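Side-chain contacts in agrin (Gallus gallus, PDB 1PZ7), which is a basal lamina protein with a laminin G domain whose function is modulated by alternative splicing and calcium binding: residues I106-N109 with H110-I114; Q184-L188 with V189-L193. All blocks are in the same frame, centred on the assembly; numbering follows the deposited sequence.

Contact 1: residues I106-N109 with H110-I114; sequences INTN and HWTHI
Thr108 and His110 meet almost at a right angle where the chain turns. The OG1 of Thr108 stands between its backbone N and its carbonyl carbon (chi1 58°). This turns the hydroxyl towards the backbone of His110, whose N donates a weak hydrogen bond to Thr108 OG1 at 3.4 Å. The same oxygen touches His110 CB. Beyond CB, the imidazole lies over the carbonyl of Thr108. Thr108 O sits against one face, near the rim, 3.3 Å from His110 CD2. Asn109 O meets the same carbon at the ring edge, near its plane. Asn109 itself has a left-handed helical backbone, which helps to turn the chain. The loop runs from strand 98-103, in one sheet of the laminin G beta sandwich, to strand 112-119 in the other. Thr112 opens the second strand. Its OG1 donates to His110 O at 2.9 Å, arriving 42° out of the carbonyl plane. Two waters donate to Thr112 OG1, and one of them is also bonded to Thr108 OG1, at 2.6 Å. The other bonds weakly to Ile106 O. Next to this polar group, Ile106 makes the apolar contact. With CG1 anti to the backbone N (chi1 -166°), its CD1 reaches Thr112, 3.8 Å from Thr112 CG2. Val127 touches both side chains, and Val87 and Ile56 also pack on Ile106.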
ATOM      1  N   ILE A 106      -1.452  -6.252  14.183  1.00  9.46           N
ATOM      2  CA  ILE A 106      -1.914  -6.809  12.916  1.00  9.38           C
ATOM      3  C   ILE A 106      -1.627  -8.297  12.737  1.00  9.19           C
ATOM      4  O   ILE A 106      -2.300  -8.976  11.962  1.00  9.76           O
ATOM      5  CB  ILE A 106      -1.273  -6.021  11.742  1.00  9.63           C
ATOM      6  CG1 ILE A 106      -1.980  -6.334  10.418  1.00 10.39           C
ATOM      7  CG2 ILE A 106       0.203  -6.343  11.611  1.00  9.84           C
ATOM      8  CD1 ILE A 106      -3.428  -5.889  10.361  1.00 11.31           C
ATOM      9  N   ASN A 107      -0.637  -8.800  13.466  1.00  8.86           N
ATOM     10  CA  ASN A 107      -0.143 -10.161  13.280  1.00  8.85           C
ATOM     11  C   ASN A 107      -0.919 -11.246  14.030  1.00  9.05           C
ATOM     12  O   ASN A 107      -0.325 -12.179  14.573  1.00  8.82           O
ATOM     13  CB  ASN A 107       1.331 -10.213  13.686  1.00  8.87           C
ATOM     14  CG  ASN A 107       1.577  -9.592  15.044  1.00  8.94           C
ATOM     15  OD1 ASN A 107       1.165  -8.461  15.308  1.00 11.65           O
ATOM     16  ND2 ASN A 107       2.237 -10.334  15.920  1.00  8.24           N
ATOM     17  N   THR A 108      -2.243 -11.135  14.030  1.00  9.41           N
ATOM     18  CA  THR A 108      -3.105 -12.083  14.738  1.00 10.08           C
ATOM     19  C   THR A 108      -3.521 -13.277  13.888  1.00 10.20           C
ATOM     20  O   THR A 108      -4.190 -14.184  14.378  1.00 10.08           O
ATOM     21  CB  THR A 108      -4.390 -11.380  15.164  1.00 10.20           C
ATOM     22  OG1 THR A 108      -5.035 -10.848  13.998  1.00 11.34           O
ATOM     23  CG2 THR A 108      -4.095 -10.162  16.034  1.00 10.97           C
ATOM     24  N   ASN A 109      -3.151 -13.256  12.612  1.00 10.25           N
ATOM     25  CA  ASN A 109      -3.555 -14.275  11.653  1.00 10.92           C
ATOM     26  C   ASN A 109      -5.073 -14.336  11.487  1.00 10.70           C
ATOM     27  O   ASN A 109      -5.634 -15.387  11.200  1.00 11.01           O
ATOM     28  CB  ASN A 109      -2.990 -15.651  12.011  1.00 11.25           C
ATOM     29  CG  ASN A 109      -2.767 -16.514  10.787  1.00 12.56           C
ATOM     30  OD1 ASN A 109      -2.531 -16.000   9.692  1.00 15.44           O
ATOM     31  ND2 ASN A 109      -2.840 -17.827  10.960  1.00 15.41           N
ATOM     32  N   HIS A 110      -5.728 -13.195  11.683  1.00 10.60           N
ATOM     33  CA  HIS A 110      -7.160 -13.069  11.463  1.00 10.94           C
ATOM     34  C   HIS A 110      -7.355 -11.970  10.432  1.00 10.33           C
ATOM     35  O   HIS A 110      -6.607 -10.994  10.416  1.00 10.12           O
ATOM     36  CB  HIS A 110      -7.893 -12.697  12.751  1.00 11.37           C
ATOM     37  CG  HIS A 110      -7.726 -13.691  13.856  1.00 13.70           C
ATOM     38  ND1 HIS A 110      -7.946 -13.374  15.179  1.00 17.07           N
ATOM     39  CD2 HIS A 110      -7.353 -14.993  13.840  1.00 16.19           C
ATOM     40  CE1 HIS A 110      -7.725 -14.438  15.929  1.00 17.16           C
ATOM     41  NE2 HIS A 110      -7.362 -15.434  15.141  1.00 17.30           N
ATOM     42  N   TRP A 111      -8.349 -12.129   9.570  1.00  9.88           N
ATOM     43  CA  TRP A 111      -8.638 -11.120   8.569  1.00  9.53           C
ATOM     44  C   TRP A 111      -8.924  -9.785   9.247  1.00  9.53           C
ATOM     45  O   TRP A 111      -9.790  -9.688  10.127  1.00  9.85           O
ATOM     46  CB  TRP A 111      -9.820 -11.551   7.706  1.00  9.18           C
ATOM     47  CG  TRP A 111      -9.444 -12.588   6.703  1.00  9.05           C
ATOM     48  CD1 TRP A 111      -9.779 -13.912   6.721  1.00  9.32           C
ATOM     49  CD2 TRP A 111      -8.646 -12.396   5.529  1.00  7.90           C
ATOM     50  NE1 TRP A 111      -9.241 -14.553   5.632  1.00  9.25           N
ATOM     51  CE2 TRP A 111      -8.541 -13.643   4.882  1.00  9.10           C
ATOM     52  CE3 TRP A 111      -8.010 -11.291   4.951  1.00  8.48           C
ATOM     53  CZ2 TRP A 111      -7.832 -13.813   3.694  1.00  8.38           C
ATOM     54  CZ3 TRP A 111      -7.303 -11.466   3.775  1.00  8.83           C
ATOM     55  CH2 TRP A 111      -7.226 -12.713   3.157  1.00  8.47           C
ATOM     56  N   THR A 112      -8.189  -8.765   8.825  1.00  9.71           N
ATOM     57  CA  THR A 112      -8.264  -7.443   9.421  1.00  9.56           C
ATOM     58  C   THR A 112      -8.397  -6.394   8.334  1.00  9.57           C
ATOM     59  O   THR A 112      -7.637  -6.397   7.358  1.00  9.43           O
ATOM     60  CB  THR A 112      -6.991  -7.174  10.232  1.00  9.58           C
ATOM     61  OG1 THR A 112      -6.804  -8.216  11.202  1.00  9.89           O
ATOM     62  CG2 THR A 112      -7.124  -5.904  11.061  1.00  9.72           C
ATOM     63  N   HIS A 113      -9.350  -5.488   8.516  1.00  9.99           N
ATOM     64  CA  HIS A 113      -9.609  -4.438   7.547  1.00 10.70           C
ATOM     65  C   HIS A 113      -8.678  -3.251   7.763  1.00 10.31           C
ATOM     66  O   HIS A 113      -8.358  -2.903   8.896  1.00 10.69           O
ATOM     67  CB  HIS A 113     -11.065  -3.985   7.659  1.00 11.15           C
ATOM     68  CG  HIS A 113     -11.524  -3.123   6.525  1.00 13.02           C
ATOM     69  ND1 HIS A 113     -11.637  -3.590   5.233  1.00 16.53           N
ATOM     70  CD2 HIS A 113     -11.908  -1.825   6.490  1.00 15.89           C
ATOM     71  CE1 HIS A 113     -12.067  -2.616   4.450  1.00 17.17           C
ATOM     72  NE2 HIS A 113     -12.246  -1.536   5.188  1.00 17.02           N
ATOM     73  N   ILE A 114      -8.247  -2.646   6.659  1.00  9.92           N
ATOM     74  CA  ILE A 114      -7.404  -1.460   6.686  1.00  9.74           C
ATOM     75  C   ILE A 114      -8.033  -0.411   5.783  1.00  9.82           C
ATOM     76  O   ILE A 114      -8.376  -0.701   4.644  1.00  9.73           O
ATOM     77  CB  ILE A 114      -5.979  -1.770   6.177  1.00  9.47           C
ATOM     78  CG1 ILE A 114      -5.304  -2.825   7.054  1.00  9.90           C
ATOM     79  CG2 ILE A 114      -5.143  -0.492   6.132  1.00  9.86           C
ATOM     80  CD1 ILE A 114      -4.019  -3.355   6.481  1.00 10.83           C
TER
HETATM   81  O   HOH W   1      -3.848 -10.828  10.561  1.00 13.39           O
HETATM   82  O   HOH W   2      -5.158  -8.111  13.614  1.00 31.44           O
HETATM   83  O   HOH W   3      -7.117  -9.304  13.918  1.00 28.19           O

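Contact 2: residues Q184-L188 with V189-L193; sequences QELHL and VEDAL
His187 and Asp191 pack obliquely, with the imidazole and carboxylate planes 38° apart. The carboxylate lies against the base of the histidine side chain. Asp191 OD2 is 3.3 Å from His187 CB, and Asp191 CG is equally near that carbon. A chi1 of -59° puts the histidine ring on the same side as its own backbone N, so one carboxylate lies near both. His187 N donates to Asp191 OD1 at 2.9 Å. The N-H points nearly straight at the oxygen, but meets it from above the carboxylate, 67° out of its plane. At ND1, one water joins the two groups. It is 2.6 Å from His187 ND1 and donates to Asp191 OD2 at 3.3 Å. The nearby carboxylate would probably favour a protonated imidazole. The backbone answers in the other direction, as Asp191 N donates to His187 O at 2.6 Å. The two residues are thus tied by a pair of opposed bonds. Glu190 CB approaches His187 CB more loosely. On another part of the turn, Ala192 CB rests 3.5 Å from Leu188 O, which also accepts a hydrogen bond from Tyr25 OH. Leu188 itself is buried, against Val179 and Leu152. The bond from Asp191 N to His187 O closes an alpha-turn, here leaving the short strand 184-185 of the laminin G sandwich.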
ATOM      1  N   GLN A 184     -11.883   1.939  -6.911  1.00 11.09           N
ATOM      2  CA  GLN A 184     -11.977   0.789  -7.802  1.00 10.76           C
ATOM      3  C   GLN A 184     -11.439  -0.470  -7.164  1.00  9.96           C
ATOM      4  O   GLN A 184     -10.320  -0.497  -6.656  1.00  9.64           O
ATOM      5  CB  GLN A 184     -11.228   1.017  -9.105  1.00 11.20           C
ATOM      6  CG  GLN A 184     -11.116  -0.258  -9.945  1.00 12.99           C
ATOM      7  CD  GLN A 184     -12.446  -0.735 -10.531  1.00 14.94           C
ATOM      8  OE1 GLN A 184     -12.686  -1.942 -10.640  1.00 16.25           O
ATOM      9  NE2 GLN A 184     -13.301   0.205 -10.921  1.00 16.23           N
ATOM     10  N   GLU A 185     -12.245  -1.518  -7.221  1.00  9.51           N
ATOM     11  CA  GLU A 185     -11.851  -2.820  -6.735  1.00  9.65           C
ATOM     12  C   GLU A 185     -10.810  -3.397  -7.682  1.00 10.18           C
ATOM     13  O   GLU A 185     -11.008  -3.443  -8.897  1.00 10.44           O
ATOM     14  CB  GLU A 185     -13.066  -3.732  -6.664  1.00  9.17           C
ATOM     15  CG  GLU A 185     -12.793  -5.116  -6.108  1.00  8.81           C
ATOM     16  CD  GLU A 185     -14.047  -5.961  -6.068  1.00  8.57           C
ATOM     17  OE1 GLU A 185     -15.146  -5.385  -6.194  1.00 10.04           O
ATOM     18  OE2 GLU A 185     -13.942  -7.198  -5.928  1.00  8.16           O
ATOM     19  N   LEU A 186      -9.695  -3.832  -7.116  1.00 10.74           N
ATOM     20  CA  LEU A 186      -8.618  -4.398  -7.903  1.00 11.71           C
ATOM     21  C   LEU A 186      -8.923  -5.851  -8.222  1.00 11.74           C
ATOM     22  O   LEU A 186      -9.477  -6.577  -7.398  1.00 12.26           O
ATOM     23  CB  LEU A 186      -7.315  -4.322  -7.113  1.00 12.07           C
ATOM     24  CG  LEU A 186      -6.153  -3.561  -7.742  1.00 13.66           C
ATOM     25  CD1 LEU A 186      -6.568  -2.143  -8.109  1.00 14.19           C
ATOM     26  CD2 LEU A 186      -4.988  -3.547  -6.777  1.00 13.47           C
ATOM     27  N   HIS A 187      -8.575  -6.266  -9.430  1.00 11.81           N
ATOM     28  CA  HIS A 187      -8.683  -7.662  -9.817  1.00 12.09           C
ATOM     29  C   HIS A 187      -7.257  -8.183  -9.625  1.00 12.08           C
ATOM     30  O   HIS A 187      -6.447  -8.147 -10.540  1.00 12.01           O
ATOM     31  CB  HIS A 187      -9.158  -7.799 -11.266  1.00 12.33           C
ATOM     32  CG  HIS A 187     -10.498  -7.175 -11.528  1.00 12.84           C
ATOM     33  ND1 HIS A 187     -10.907  -6.788 -12.787  1.00 14.08           N
ATOM     34  CD2 HIS A 187     -11.522  -6.876 -10.693  1.00 12.99           C
ATOM     35  CE1 HIS A 187     -12.124  -6.274 -12.714  1.00 13.78           C
ATOM     36  NE2 HIS A 187     -12.517  -6.312 -11.454  1.00 13.96           N
ATOM     37  N   LEU A 188      -6.963  -8.647  -8.416  1.00 12.20           N
ATOM     38  CA  LEU A 188      -5.601  -9.023  -8.037  1.00 12.20           C
ATOM     39  C   LEU A 188      -4.902  -9.938  -9.032  1.00 12.46           C
ATOM     40  O   LEU A 188      -3.744  -9.712  -9.378  1.00 12.64           O
ATOM     41  CB  LEU A 188      -5.589  -9.650  -6.643  1.00 12.17           C
ATOM     42  CG  LEU A 188      -6.041  -8.719  -5.515  1.00 12.54           C
ATOM     43  CD1 LEU A 188      -6.022  -9.470  -4.196  1.00 12.59           C
ATOM     44  CD2 LEU A 188      -5.191  -7.451  -5.431  1.00 13.07           C
ATOM     45  N   VAL A 189      -5.604 -10.963  -9.489  1.00 12.54           N
ATOM     46  CA  VAL A 189      -5.032 -11.914 -10.430  1.00 12.94           C
ATOM     47  C   VAL A 189      -5.010 -11.358 -11.854  1.00 13.42           C
ATOM     48  O   VAL A 189      -3.958 -11.303 -12.489  1.00 13.71           O
ATOM     49  CB  VAL A 189      -5.806 -13.253 -10.393  1.00 12.99           C
ATOM     50  CG1 VAL A 189      -5.360 -14.178 -11.515  1.00 13.01           C
ATOM     51  CG2 VAL A 189      -5.620 -13.931  -9.043  1.00 12.97           C
ATOM     52  N   GLU A 190      -6.168 -10.921 -12.341  1.00 13.70           N
ATOM     53  CA  GLU A 190      -6.295 -10.478 -13.730  1.00 14.02           C
ATOM     54  C   GLU A 190      -5.674  -9.105 -14.036  1.00 14.02           C
ATOM     55  O   GLU A 190      -5.247  -8.870 -15.176  1.00 14.64           O
ATOM     56  CB  GLU A 190      -7.772 -10.502 -14.149  1.00 14.18           C
ATOM     57  CG  GLU A 190      -8.435 -11.869 -14.013  1.00 14.66           C
ATOM     58  CD  GLU A 190      -7.885 -12.902 -14.979  1.00 15.64           C
ATOM     59  OE1 GLU A 190      -7.941 -14.110 -14.657  1.00 16.16           O
ATOM     60  OE2 GLU A 190      -7.399 -12.514 -16.064  1.00 16.42           O
ATOM     61  N   ASP A 191      -5.640  -8.211 -13.047  1.00 13.92           N
ATOM     62  CA  ASP A 191      -5.079  -6.862 -13.220  1.00 13.40           C
ATOM     63  C   ASP A 191      -3.542  -6.819 -13.114  1.00 12.95           C
ATOM     64  O   ASP A 191      -2.923  -5.843 -13.536  1.00 12.73           O
ATOM     65  CB  ASP A 191      -5.668  -5.878 -12.189  1.00 13.74           C
ATOM     66  CG  ASP A 191      -7.108  -5.466 -12.495  1.00 13.58           C
ATOM     67  OD1 ASP A 191      -7.684  -4.721 -11.660  1.00 14.03           O
ATOM     68  OD2 ASP A 191      -7.739  -5.816 -13.520  1.00 13.96           O
ATOM     69  N   ALA A 192      -2.931  -7.852 -12.533  1.00 12.58           N
ATOM     70  CA  ALA A 192      -1.474  -7.888 -12.345  1.00 12.04           C
ATOM     71  C   ALA A 192      -0.719  -7.808 -13.677  1.00 11.90           C
ATOM     72  O   ALA A 192      -1.081  -8.471 -14.647  1.00 11.54           O
ATOM     73  CB  ALA A 192      -1.077  -9.142 -11.585  1.00 12.02           C
ATOM     74  N   LEU A 193       0.349  -7.015 -13.703  1.00 11.68           N
ATOM     75  CA  LEU A 193       1.097  -6.755 -14.933  1.00 12.09           C
ATOM     76  C   LEU A 193       2.470  -7.426 -15.024  1.00 12.40           C
ATOM     77  O   LEU A 193       3.067  -7.458 -16.105  1.00 12.61           O
ATOM     78  CB  LEU A 193       1.290  -5.246 -15.094  1.00 12.19           C
ATOM     79  CG  LEU A 193       0.021  -4.388 -15.079  1.00 12.33           C
ATOM     80  CD1 LEU A 193       0.396  -2.916 -14.997  1.00 12.88           C
ATOM     81  CD2 LEU A 193      -0.849  -4.665 -16.299  1.00 12.80           C
TER
HETATM   82  O   HOH W   4      -9.897  -7.773 -14.988  1.00 25.94           O

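Overall arrangement
Contact 1 comes first along the chain, and contact 2 follows it in series near the C-terminal end. Their centres lie about 21 Å apart, and their nearest atoms about 8 Å, so they do not touch. Both reach the same antiparallel sheet. Contact 1 leads into strand 112-119, and contact 2 leaves strand 184-185. Between these strands in the sheet lie 45-58, which pairs with 112-119, and 175-181, which pairs with 184-185. Both contacts are surface turns at the ends of strands in one laminin G sandwich. Neither includes a residue of the calcium site formed by Asp76, Leu93, Gln143 and Asp145.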